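Local coordinates for MmeI (Methylophilus methylotrophus, PDB 5HR4), which is a Type IIL restriction-modification enzyme that binds DNA and probably methylates adenine on its exocyclic amino group, using S-adenosyl-L-methionine as the methyl donor, at residues I214-A226 and A269-C283. Residues are numbered along the deposited sequence; the frame is centred on the assembly and turned at random.
With CA (calcium ion), chain G.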
loop_
_atom_site.group_PDB
_atom_site.type_symbol
_atom_site.label_atom_id
_atom_site.label_comp_id
_atom_site.label_asym_id
_atom_site.label_seq_id
_atom_site.Cartn_x
_atom_site.Cartn_y
_atom_site.Cartn_z
ATOM N N ILE A 214 40.872 -4.412 -10.732
ATOM C CA ILE A 214 40.916 -4.428 -9.276
ATOM C C ILE A 214 41.827 -5.549 -8.777
ATOM O O ILE A 214 42.652 -5.349 -7.879
ATOM C CB ILE A 214 39.483 -4.550 -8.722
ATOM C CG1 ILE A 214 38.615 -3.417 -9.271
ATOM C CG2 ILE A 214 39.467 -4.510 -7.205
ATOM C CD1 ILE A 214 37.191 -3.468 -8.798
ATOM N N GLU A 215 41.717 -6.737 -9.363
ATOM C CA GLU A 215 42.518 -7.854 -8.870
ATOM C C GLU A 215 44.005 -7.715 -9.187
ATOM O O GLU A 215 44.828 -8.320 -8.489
ATOM C CB GLU A 215 41.998 -9.172 -9.439
ATOM C CG GLU A 215 40.645 -9.609 -8.885
ATOM C CD GLU A 215 40.076 -10.824 -9.613
ATOM O OE1 GLU A 215 40.651 -11.207 -10.659
ATOM O OE2 GLU A 215 39.055 -11.393 -9.140
ATOM N N THR A 216 44.381 -6.940 -10.198
ATOM C CA THR A 216 45.774 -6.915 -10.626
ATOM C C THR A 216 46.477 -5.592 -10.349
ATOM O O THR A 216 47.678 -5.581 -10.056
ATOM C CB THR A 216 45.871 -7.243 -12.124
ATOM O OG1 THR A 216 45.227 -6.216 -12.884
ATOM C CG2 THR A 216 45.197 -8.579 -12.434
ATOM N N LYS A 217 45.764 -4.473 -10.417
ATOM C CA LYS A 217 46.379 -3.170 -10.245
ATOM C C LYS A 217 46.061 -2.540 -8.894
ATOM O O LYS A 217 46.406 -1.378 -8.673
ATOM C CB LYS A 217 45.950 -2.241 -11.385
ATOM C CG LYS A 217 46.445 -2.687 -12.758
ATOM C CD LYS A 217 47.067 -1.540 -13.568
ATOM C CE LYS A 217 48.528 -1.306 -13.197
ATOM N NZ LYS A 217 49.250 -0.516 -14.232
ATOM N N THR A 218 45.444 -3.282 -7.981
ATOM C CA THR A 218 44.981 -2.746 -6.707
ATOM C C THR A 218 45.484 -3.604 -5.555
ATOM O O THR A 218 45.446 -4.835 -5.625
ATOM C CB THR A 218 43.447 -2.664 -6.674
ATOM O OG1 THR A 218 43.025 -1.550 -7.468
ATOM C CG2 THR A 218 42.945 -2.478 -5.275
ATOM N N LEU A 219 45.942 -2.935 -4.493
ATOM C CA LEU A 219 46.572 -3.604 -3.364
ATOM C C LEU A 219 45.555 -4.410 -2.560
ATOM O O LEU A 219 44.377 -4.052 -2.456
ATOM C CB LEU A 219 47.247 -2.582 -2.454
ATOM C CG LEU A 219 48.612 -1.984 -2.798
ATOM C CD1 LEU A 219 49.124 -1.232 -1.585
ATOM C CD2 LEU A 219 49.602 -3.062 -3.252
ATOM N N GLU A 220 46.035 -5.506 -1.964
ATOM C CA GLU A 220 45.140 -6.418 -1.256
ATOM C C GLU A 220 44.537 -5.782 -0.007
ATOM O O GLU A 220 43.417 -6.136 0.381
ATOM C CB GLU A 220 45.884 -7.698 -0.889
ATOM C CG GLU A 220 45.088 -8.647 -0.015
ATOM C CD GLU A 220 45.973 -9.666 0.666
ATOM O OE1 GLU A 220 47.190 -9.661 0.378
ATOM O OE2 GLU A 220 45.460 -10.464 1.482
ATOM N N ASP A 221 45.251 -4.848 0.635
ATOM C CA ASP A 221 44.735 -4.190 1.832
ATOM C C ASP A 221 43.709 -3.106 1.524
ATOM O O ASP A 221 43.178 -2.499 2.455
ATOM C CB ASP A 221 45.885 -3.597 2.643
ATOM C CG ASP A 221 46.726 -2.600 1.846
ATOM O OD1 ASP A 221 46.674 -2.600 0.596
ATOM O OD2 ASP A 221 47.458 -1.809 2.479
ATOM N N GLY A 222 43.414 -2.848 0.250
ATOM C CA GLY A 222 42.414 -1.866 -0.114
ATOM C C GLY A 222 42.831 -0.428 0.062
ATOM O O GLY A 222 41.999 0.465 -0.119
ATOM N N SER A 223 44.102 -0.177 0.394
ATOM C CA SER A 223 44.548 1.179 0.711
ATOM C C SER A 223 44.488 2.096 -0.510
ATOM O O SER A 223 44.095 3.261 -0.396
ATOM C CB SER A 223 45.966 1.139 1.284
ATOM O OG SER A 223 46.887 0.617 0.333
ATOM N N ASP A 224 44.851 1.584 -1.687
ATOM C CA ASP A 224 44.922 2.380 -2.907
ATOM C C ASP A 224 43.689 2.258 -3.803
ATOM O O ASP A 224 43.643 2.904 -4.854
ATOM C CB ASP A 224 46.184 1.999 -3.703
ATOM C CG ASP A 224 46.112 0.594 -4.314
ATOM O OD1 ASP A 224 45.336 -0.265 -3.826
ATOM O OD2 ASP A 224 46.857 0.348 -5.290
ATOM N N LEU A 225 42.683 1.474 -3.413
ATOM C CA LEU A 225 41.599 1.174 -4.345
ATOM C C LEU A 225 40.844 2.427 -4.759
ATOM O O LEU A 225 40.447 2.564 -5.924
ATOM C CB LEU A 225 40.633 0.168 -3.735
ATOM C CG LEU A 225 39.381 -0.050 -4.569
ATOM C CD1 LEU A 225 39.736 -0.616 -5.961
ATOM C CD2 LEU A 225 38.480 -0.988 -3.806
ATOM N N ALA A 226 40.629 3.356 -3.827
ATOM C CA ALA A 226 39.777 4.487 -4.161
ATOM C C ALA A 226 40.468 5.477 -5.079
ATOM O O ALA A 226 39.776 6.229 -5.781
ATOM C CB ALA A 226 39.296 5.193 -2.900
ATOM N N ALA A 269 37.093 8.187 -2.229
ATOM C CA ALA A 269 36.663 7.488 -1.027
ATOM C C ALA A 269 37.878 6.822 -0.381
ATOM O O ALA A 269 39.024 7.199 -0.650
ATOM C CB ALA A 269 35.573 6.460 -1.372
ATOM N N GLN A 270 37.638 5.825 0.474
ATOM C CA GLN A 270 38.713 5.054 1.081
ATOM C C GLN A 270 38.191 3.668 1.417
ATOM O O GLN A 270 37.089 3.532 1.957
ATOM C CB GLN A 270 39.273 5.736 2.335
ATOM C CG GLN A 270 40.457 4.999 2.949
ATOM C CD GLN A 270 41.685 4.947 2.041
ATOM O OE1 GLN A 270 41.588 5.032 0.818
ATOM N NE2 GLN A 270 42.855 4.815 2.647
ATOM N N PHE A 271 38.973 2.650 1.078
ATOM C CA PHE A 271 38.584 1.262 1.239
ATOM C C PHE A 271 39.553 0.572 2.198
ATOM O O PHE A 271 40.649 1.065 2.471
ATOM C CB PHE A 271 38.561 0.520 -0.121
ATOM C CG PHE A 271 37.403 0.890 -1.023
ATOM C CD1 PHE A 271 37.469 1.998 -1.850
ATOM C CD2 PHE A 271 36.269 0.091 -1.089
ATOM C CE1 PHE A 271 36.407 2.327 -2.697
ATOM C CE2 PHE A 271 35.200 0.415 -1.938
ATOM C CZ PHE A 271 35.273 1.538 -2.733
ATOM N N ASP A 272 39.135 -0.579 2.723
ATOM C CA ASP A 272 40.089 -1.468 3.371
ATOM C C ASP A 272 39.967 -2.872 2.780
ATOM O O ASP A 272 39.334 -3.060 1.731
ATOM C CB ASP A 272 39.882 -1.474 4.888
ATOM C CG ASP A 272 38.519 -2.022 5.293
ATOM O OD1 ASP A 272 37.644 -2.187 4.411
ATOM O OD2 ASP A 272 38.324 -2.285 6.507
ATOM N N LYS A 273 40.563 -3.858 3.452
ATOM C CA LYS A 273 40.580 -5.221 2.936
ATOM C C LYS A 273 39.163 -5.748 2.718
ATOM O O LYS A 273 38.835 -6.251 1.636
ATOM C CB LYS A 273 41.368 -6.118 3.896
ATOM C CG LYS A 273 41.604 -7.546 3.416
ATOM C CD LYS A 273 42.830 -8.157 4.088
ATOM C CE LYS A 273 42.941 -9.645 3.808
ATOM N NZ LYS A 273 41.785 -10.379 4.422
ATOM N N ALA A 274 38.295 -5.609 3.723
ATOM C CA ALA A 274 36.980 -6.241 3.646
ATOM C C ALA A 274 36.076 -5.544 2.638
ATOM O O ALA A 274 35.251 -6.203 1.989
ATOM C CB ALA A 274 36.313 -6.257 5.021
ATOM N N MET A 275 36.180 -4.211 2.522
ATOM C CA MET A 275 35.389 -3.499 1.519
ATOM C C MET A 275 35.883 -3.817 0.120
ATOM O O MET A 275 35.091 -3.828 -0.831
ATOM C CB MET A 275 35.423 -1.985 1.741
ATOM C CG MET A 275 34.786 -1.479 3.023
ATOM S SD MET A 275 35.482 0.144 3.516
ATOM C CE MET A 275 34.353 1.261 2.691
ATOM N N ARG A 276 37.179 -4.075 -0.032
ATOM C CA ARG A 276 37.663 -4.499 -1.338
ATOM C C ARG A 276 37.141 -5.885 -1.677
ATOM O O ARG A 276 36.727 -6.140 -2.815
ATOM C CB ARG A 276 39.185 -4.480 -1.380
ATOM C CG ARG A 276 39.729 -4.822 -2.746
ATOM C CD ARG A 276 41.190 -4.506 -2.819
ATOM N NE ARG A 276 41.848 -5.133 -3.957
ATOM C CZ ARG A 276 42.351 -6.358 -3.939
ATOM N NH1 ARG A 276 42.259 -7.105 -2.839
ATOM N NH2 ARG A 276 42.944 -6.834 -5.026
ATOM N N GLU A 277 37.136 -6.791 -0.697
ATOM C CA GLU A 277 36.669 -8.142 -0.973
ATOM C C GLU A 277 35.183 -8.148 -1.265
ATOM O O GLU A 277 34.746 -8.807 -2.213
ATOM C CB GLU A 277 37.018 -9.068 0.183
ATOM C CG GLU A 277 38.506 -9.363 0.220
ATOM C CD GLU A 277 38.906 -10.258 1.366
ATOM O OE1 GLU A 277 38.052 -10.560 2.234
ATOM O OE2 GLU A 277 40.088 -10.664 1.384
ATOM N N ALA A 278 34.405 -7.370 -0.507
ATOM C CA ALA A 278 32.977 -7.237 -0.796
ATOM C C ALA A 278 32.731 -6.788 -2.235
ATOM O O ALA A 278 31.821 -7.296 -2.904
ATOM C CB ALA A 278 32.329 -6.263 0.188
ATOM N N LEU A 279 33.543 -5.849 -2.736
ATOM C CA LEU A 279 33.376 -5.378 -4.107
ATOM C C LEU A 279 33.867 -6.406 -5.124
ATOM O O LEU A 279 33.263 -6.558 -6.191
ATOM C CB LEU A 279 34.101 -4.040 -4.304
ATOM C CG LEU A 279 34.002 -3.393 -5.700
ATOM C CD1 LEU A 279 32.564 -3.119 -6.108
ATOM C CD2 LEU A 279 34.828 -2.101 -5.748
ATOM N N LEU A 280 34.969 -7.101 -4.833
ATOM C CA LEU A 280 35.360 -8.214 -5.690
ATOM C C LEU A 280 34.330 -9.336 -5.614
ATOM O O LEU A 280 34.062 -10.027 -6.606
ATOM C CB LEU A 280 36.738 -8.730 -5.285
ATOM C CG LEU A 280 37.930 -7.903 -5.739
ATOM C CD1 LEU A 280 39.223 -8.449 -5.129
ATOM C CD2 LEU A 280 37.986 -7.893 -7.254
ATOM N N ASP A 281 33.753 -9.531 -4.430
ATOM C CA ASP A 281 32.653 -10.468 -4.263
ATOM C C ASP A 281 31.514 -10.157 -5.224
ATOM O O ASP A 281 30.990 -11.053 -5.895
ATOM C CB ASP A 281 32.170 -10.401 -2.825
ATOM C CG ASP A 281 31.732 -11.708 -2.322
ATOM O OD1 ASP A 281 30.578 -12.080 -2.629
ATOM O OD2 ASP A 281 32.548 -12.350 -1.622
ATOM N N LEU A 282 31.102 -8.889 -5.286
ATOM C CA LEU A 282 30.041 -8.517 -6.214
ATOM C C LEU A 282 30.476 -8.741 -7.661
ATOM O O LEU A 282 29.672 -9.164 -8.502
ATOM C CB LEU A 282 29.629 -7.063 -5.974
ATOM C CG LEU A 282 28.867 -6.766 -4.677
ATOM C CD1 LEU A 282 28.576 -5.286 -4.549
ATOM C CD2 LEU A 282 27.569 -7.552 -4.637
ATOM N N CYS A 283 31.753 -8.485 -7.968
ATOM C CA CYS A 283 32.220 -8.665 -9.344
ATOM C C CYS A 283 32.069 -10.106 -9.794
ATOM O O CYS A 283 31.733 -10.369 -10.954
ATOM C CB CYS A 283 33.682 -8.244 -9.492
ATOM S SG CYS A 283 33.995 -6.499 -9.318
HETATM CA CA CA G . 30.787 -10.546 -13.012
HETATM O O HOH W 1 41.159 2.791 -1.302
HETATM O O HOH W 2 33.096 -10.140 -13.549
#
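R276 reaches from helix 273-283 into the loop 218-222, whose L219-G222 part is a type I beta turn, and ends on the carbonyl oxygen of I214. With CG anti to the backbone N (chi1 -176°), the side chain runs out extended as far as NE. Its CG passes L225 CD2, and CD lies beside L219 O and G222 CA. NE has T218 CG2 alongside. L219 O stands 3.1 Å above the guanidinium plane of R276, off toward the rim, while L280 CD1 covers the centre of the opposite face. R276 NH1 meets E220 CA at 3.4 Å. R276 NH2 donates to I214 O at 3.2 Å, nearly straight (164°) and in the guanidinium plane, but from above the carbonyl plane. This is an arginine on helix 273-283, N-capped by D272, bonded to the backbone of helix 209-217, which belongs to the helicase spacer domain. A leucine here would probably leave I214 O without this donor and the loop without the flat group beside L219 O. One turn further along 273-283, L280 CD2 packs on I214 CG2 (3.7 Å), and beyond it C283 O binds calcium with Q158, D201 and L285. Past the loop, L225 CD2 makes a CH-pi contact 3.6 Å from the F271 ring centroid, and A226 CB sits at the ring's edge. A water accepts from the backbone N of A226 and of F271 and sits 2.7 Å from G222 O.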